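Local atomic coordinates of TIR-NB-LRR type resistance protein RPV1 (Vitis rotundifolia, PDB entry 5KU7), a protein that belongs to the TIR-NB-LRR class of plant disease-resistance proteins, intracellular immune receptors, and is represented here by its TIR domain. Residues K84-E87 / C88-D91; R167-K170 / C171-L174. One frame throughout, in Å; residues are numbered along the deposited sequence.

Overall arrangement
Both contacts are local, each joining successive turns of a single helix within the TIR domain, a flavodoxin-like fold in which helices flank a parallel sheet. Contact 1 comes first along the chain, in the later half of helix 76-91, the crossover between strands 61-68 and 95-101. Contact 2 follows much later, near the C-terminal end of helix 154-175, the last helix of the domain. Their centres lie 19 Å apart and their nearest atoms about 8 Å, so they do not touch. Contact 1 is partly buried, whereas contact 2 is largely exposed. Strand 95-101 ties them together: Ile85 and Gln89 rest on Val96, Leu169 on the next residue, Phe97, consistent with helices packed on opposite faces of the sheet.

Contact 1: K84-E87 / C88-D91; sequences KIME and CQKD
Lys90 folds back over the carbonyl of Met86, and that oxygen becomes the most heavily used acceptor of this helical turn. The backbone N of Lys90 bonds to Met86 O at 3.1 Å, and its NZ, brought round by a bend at the last torsion (chi4 66°), adds a bond to Met86 O at 3.2 Å, weak because NZ stands above the carbonyl plane; NZ also has a long, weak pairing with Glu139. Gln89 N bonds weakly to both Met86 O and Ile85 O, whereas Cys88 N to Lys84 O (3.0 Å) and Asp91 N to Glu87 O (2.9 Å, N-H...O 169°) are firm i to i+4 bonds. This is helix 76-91, the crossover of a beta-alpha-beta unit in the TIR domain: Ile85 and Gln89 meet strand 95-101, Lys84 and Cys88 helix 52-59. Cys88 is small enough for a buried place against Ile58; its SG lies 3.3 Å from Lys84 O and 3.8 Å from Lys84 CE. Lys84 thus lays its aliphatic part beside the sulfur while NZ carries on to a salt bridge with Glu59. Glu87, extended beyond CG, pairs its carboxylate with Arg132. Met86, flexible and apolar, packs on Glu139 and Ala140 of helix 130-141.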
loop_
_atom_site.group_PDB
_atom_site.type_symbol
_atom_site.label_atom_id
_atom_site.label_comp_id
_atom_site.label_asym_id
_atom_site.label_seq_id
_atom_site.Cartn_x
_atom_site.Cartn_y
_atom_site.Cartn_z
ATOM N N LYS A 84 8.504 -9.914 -23.973
ATOM C CA LYS A 84 8.360 -8.755 -24.848
ATOM C C LYS A 84 9.188 -7.580 -24.344
ATOM O O LYS A 84 9.863 -6.909 -25.117
ATOM C CB LYS A 84 6.892 -8.325 -24.950
ATOM C CG LYS A 84 6.694 -7.126 -25.863
ATOM C CD LYS A 84 7.085 -7.505 -27.336
ATOM C CE LYS A 84 6.916 -6.321 -28.283
ATOM N NZ LYS A 84 7.135 -6.691 -29.730
ATOM N N ILE A 85 9.120 -7.338 -23.041
ATOM C CA ILE A 85 9.844 -6.247 -22.403
ATOM C C ILE A 85 11.340 -6.378 -22.617
ATOM O O ILE A 85 12.025 -5.413 -22.943
ATOM C CB ILE A 85 9.541 -6.210 -20.887
ATOM C CG1 ILE A 85 8.127 -5.674 -20.661
ATOM C CG2 ILE A 85 10.554 -5.356 -20.150
ATOM C CD1 ILE A 85 7.545 -5.981 -19.283
ATOM N N MET A 86 11.847 -7.587 -22.444
ATOM C CA MET A 86 13.268 -7.816 -22.594
ATOM C C MET A 86 13.716 -7.759 -24.058
ATOM O O MET A 86 14.849 -7.359 -24.346
ATOM C CB MET A 86 13.631 -9.148 -21.956
ATOM C CG MET A 86 13.350 -9.174 -20.455
ATOM S SD MET A 86 14.058 -7.754 -19.573
ATOM C CE MET A 86 15.797 -7.987 -19.913
ATOM N N GLU A 87 12.830 -8.158 -24.972
ATOM C CA GLU A 87 13.083 -8.051 -26.414
ATOM C C GLU A 87 13.204 -6.592 -26.851
ATOM O O GLU A 87 14.061 -6.247 -27.661
ATOM C CB GLU A 87 11.971 -8.752 -27.200
ATOM C CG GLU A 87 11.980 -10.267 -27.048
ATOM C CD GLU A 87 10.905 -10.954 -27.860
ATOM O OE1 GLU A 87 10.054 -10.253 -28.448
ATOM O OE2 GLU A 87 10.920 -12.201 -27.914
ATOM N N CYS A 88 12.329 -5.737 -26.328
ATOM C CA CYS A 88 12.377 -4.307 -26.634
ATOM C C CYS A 88 13.630 -3.707 -26.039
ATOM O O CYS A 88 14.082 -2.640 -26.442
ATOM C CB CYS A 88 11.163 -3.572 -26.070
ATOM S SG CYS A 88 9.617 -4.079 -26.783
ATOM N N GLN A 89 14.172 -4.411 -25.057
ATOM C CA GLN A 89 15.354 -3.969 -24.347
ATOM C C GLN A 89 16.594 -4.179 -25.205
ATOM O O GLN A 89 17.453 -3.307 -25.282
ATOM C CB GLN A 89 15.451 -4.721 -23.025
ATOM C CG GLN A 89 16.091 -3.956 -21.916
ATOM C CD GLN A 89 17.449 -4.471 -21.573
ATOM O OE1 GLN A 89 18.039 -5.234 -22.329
ATOM N NE2 GLN A 89 17.938 -4.099 -20.399
ATOM N N LYS A 90 16.684 -5.345 -25.843
ATOM C CA LYS A 90 17.761 -5.644 -26.786
ATOM C C LYS A 90 17.618 -4.827 -28.070
ATOM O O LYS A 90 18.495 -4.055 -28.424
ATOM C CB LYS A 90 17.766 -7.135 -27.135
ATOM C CG LYS A 90 17.681 -8.074 -25.942
ATOM C CD LYS A 90 17.818 -9.535 -26.372
ATOM C CE LYS A 90 17.324 -10.483 -25.281
ATOM N NZ LYS A 90 15.857 -10.341 -25.060
ATOM N N ASP A 91 16.469 -4.970 -28.730
ATOM C CA ASP A 91 16.248 -4.450 -30.084
ATOM C C ASP A 91 15.894 -2.958 -30.114
ATOM O O ASP A 91 16.374 -2.220 -30.973
ATOM C CB ASP A 91 15.137 -5.248 -30.777
ATOM C CG ASP A 91 15.548 -6.677 -31.095
ATOM O OD1 ASP A 91 16.720 -7.032 -30.845
ATOM O OD2 ASP A 91 14.698 -7.444 -31.601
#

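Contact 2: R167-K170 / C171-L174; sequences RQLK and CKRL
Leu174 lays its CD1 against the aliphatic part of Lys170, one turn earlier, with CD1 3.9 Å from Lys170 CG. The two side chains cross obliquely. CG makes the closest touch, and the rest of the lysine chain runs on past the leucine. Leu174 also brings its CG to 3.3 Å from Lys170 O, beside the backbone bond in which Leu174 N meets that same oxygen at 3.0 Å. A methylene chain with a charged end suits such a place, since it offers the leucine a CH2 group while its ammonium stays at the surface.

Cys171 sets its sulfur beyond the carbonyl oxygen of Arg167. With SG beside its own backbone N (chi1 -69°), the sulfur lies 3.1 Å from Arg167 O and 4.1 Å from Arg167 CG. Arg167 O is the acceptor for Cys171 N as well, so the small cysteine keeps close to the helix backbone. Of the arginine side chain only CG comes near the sulfur; beyond it the chain leads away, back along the helix.

On the inner face, Leu169 is the buried residue, packed on Phe97 and Ser63 of two sheet strands. Its carbonyl takes Arg173 N at 3.2 Å, the donor standing above the carbonyl plane, and also accepts a bond from Arg62. Gln168 O receives Lys172 N at 2.9 Å and, weakly, Cys171 N; the amide NE2 of Gln168 bonds to Ser164, a turn back. The side chains of Gln168 and Lys172 also touch the sheet strands, on Phe97 and on Ala95 and Arg62, while the other five residues are exposed, as befits the outer, final helix 154-175 of the flavodoxin-like TIR fold.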
loop_
_atom_site.group_PDB
_atom_site.type_symbol
_atom_site.label_atom_id
_atom_site.label_comp_id
_atom_site.label_asym_id
_atom_site.label_seq_id
_atom_site.Cartn_x
_atom_site.Cartn_y
_atom_site.Cartn_z
ATOM N N ARG A 167 14.918 10.625 -12.385
ATOM C CA ARG A 167 16.249 11.084 -12.762
ATOM C C ARG A 167 16.783 10.288 -13.967
ATOM O O ARG A 167 17.369 10.858 -14.883
ATOM C CB ARG A 167 17.241 10.978 -11.587
ATOM C CG ARG A 167 18.608 11.600 -11.944
ATOM C CD ARG A 167 19.734 11.326 -10.940
ATOM N NE ARG A 167 19.785 12.271 -9.827
ATOM C CZ ARG A 167 20.911 12.641 -9.214
ATOM N NH1 ARG A 167 22.085 12.166 -9.619
ATOM N NH2 ARG A 167 20.869 13.502 -8.202
ATOM N N GLN A 168 16.571 8.974 -13.976
ATOM C CA GLN A 168 17.123 8.154 -15.051
ATOM C C GLN A 168 16.399 8.414 -16.375
ATOM O O GLN A 168 17.048 8.543 -17.412
ATOM C CB GLN A 168 17.058 6.662 -14.706
ATOM C CG GLN A 168 17.924 6.261 -13.523
ATOM C CD GLN A 168 18.002 4.766 -13.320
ATOM O OE1 GLN A 168 18.533 4.038 -14.159
ATOM N NE2 GLN A 168 17.499 4.301 -12.181
ATOM N N LEU A 169 15.086 8.604 -16.336
ATOM C CA LEU A 169 14.349 8.819 -17.582
ATOM C C LEU A 169 14.576 10.224 -18.082
ATOM O O LEU A 169 14.565 10.471 -19.284
ATOM C CB LEU A 169 12.849 8.584 -17.407
ATOM C CG LEU A 169 12.424 7.142 -17.148
ATOM C CD1 LEU A 169 10.927 7.115 -17.057
ATOM C CD2 LEU A 169 12.928 6.244 -18.304
ATOM N N LYS A 170 14.867 11.143 -17.180
ATOM C CA LYS A 170 15.050 12.489 -17.633
ATOM C C LYS A 170 16.463 12.585 -18.225
ATOM O O LYS A 170 16.670 13.267 -19.223
ATOM C CB LYS A 170 14.872 13.481 -16.494
ATOM C CG LYS A 170 15.130 14.915 -16.943
ATOM C CD LYS A 170 14.639 15.936 -15.941
ATOM C CE LYS A 170 14.165 17.164 -16.679
ATOM N NZ LYS A 170 14.652 18.406 -16.029
ATOM N N CYS A 171 17.405 11.813 -17.697
ATOM C CA CYS A 171 18.757 11.906 -18.209
ATOM C C CYS A 171 18.810 11.186 -19.554
ATOM O O CYS A 171 19.481 11.652 -20.476
ATOM C CB CYS A 171 19.787 11.311 -17.236
ATOM S SG CYS A 171 20.049 12.244 -15.678
ATOM N N LYS A 172 18.085 10.078 -19.694
ATOM C CA LYS A 172 18.053 9.412 -20.990
ATOM C C LYS A 172 17.561 10.370 -22.065
ATOM O O LYS A 172 18.188 10.507 -23.113
ATOM C CB LYS A 172 17.152 8.176 -21.011
ATOM C CG LYS A 172 17.696 6.943 -20.349
ATOM C CD LYS A 172 17.336 5.732 -21.216
ATOM C CE LYS A 172 15.861 5.690 -21.609
ATOM N NZ LYS A 172 15.615 4.695 -22.715
ATOM N N ARG A 173 16.434 11.026 -21.792
ATOM C CA ARG A 173 15.827 11.959 -22.734
ATOM C C ARG A 173 16.737 13.135 -23.083
ATOM O O ARG A 173 16.788 13.566 -24.237
ATOM C CB ARG A 173 14.496 12.494 -22.189
ATOM C CG ARG A 173 13.901 13.611 -23.058
ATOM C CD ARG A 173 12.378 13.586 -23.077
ATOM N NE ARG A 173 11.849 12.374 -23.705
ATOM C CZ ARG A 173 10.556 12.064 -23.784
ATOM N NH1 ARG A 173 9.638 12.878 -23.271
ATOM N NH2 ARG A 173 10.182 10.937 -24.371
ATOM N N LEU A 174 17.457 13.659 -22.099
ATOM C CA LEU A 174 18.287 14.829 -22.357
ATOM C C LEU A 174 19.550 14.486 -23.153
ATOM O O LEU A 174 20.097 15.339 -23.851
ATOM C CB LEU A 174 18.653 15.518 -21.043
ATOM C CG LEU A 174 17.464 16.204 -20.375
ATOM C CD1 LEU A 174 17.890 16.794 -19.047
ATOM C CD2 LEU A 174 16.922 17.294 -21.287
#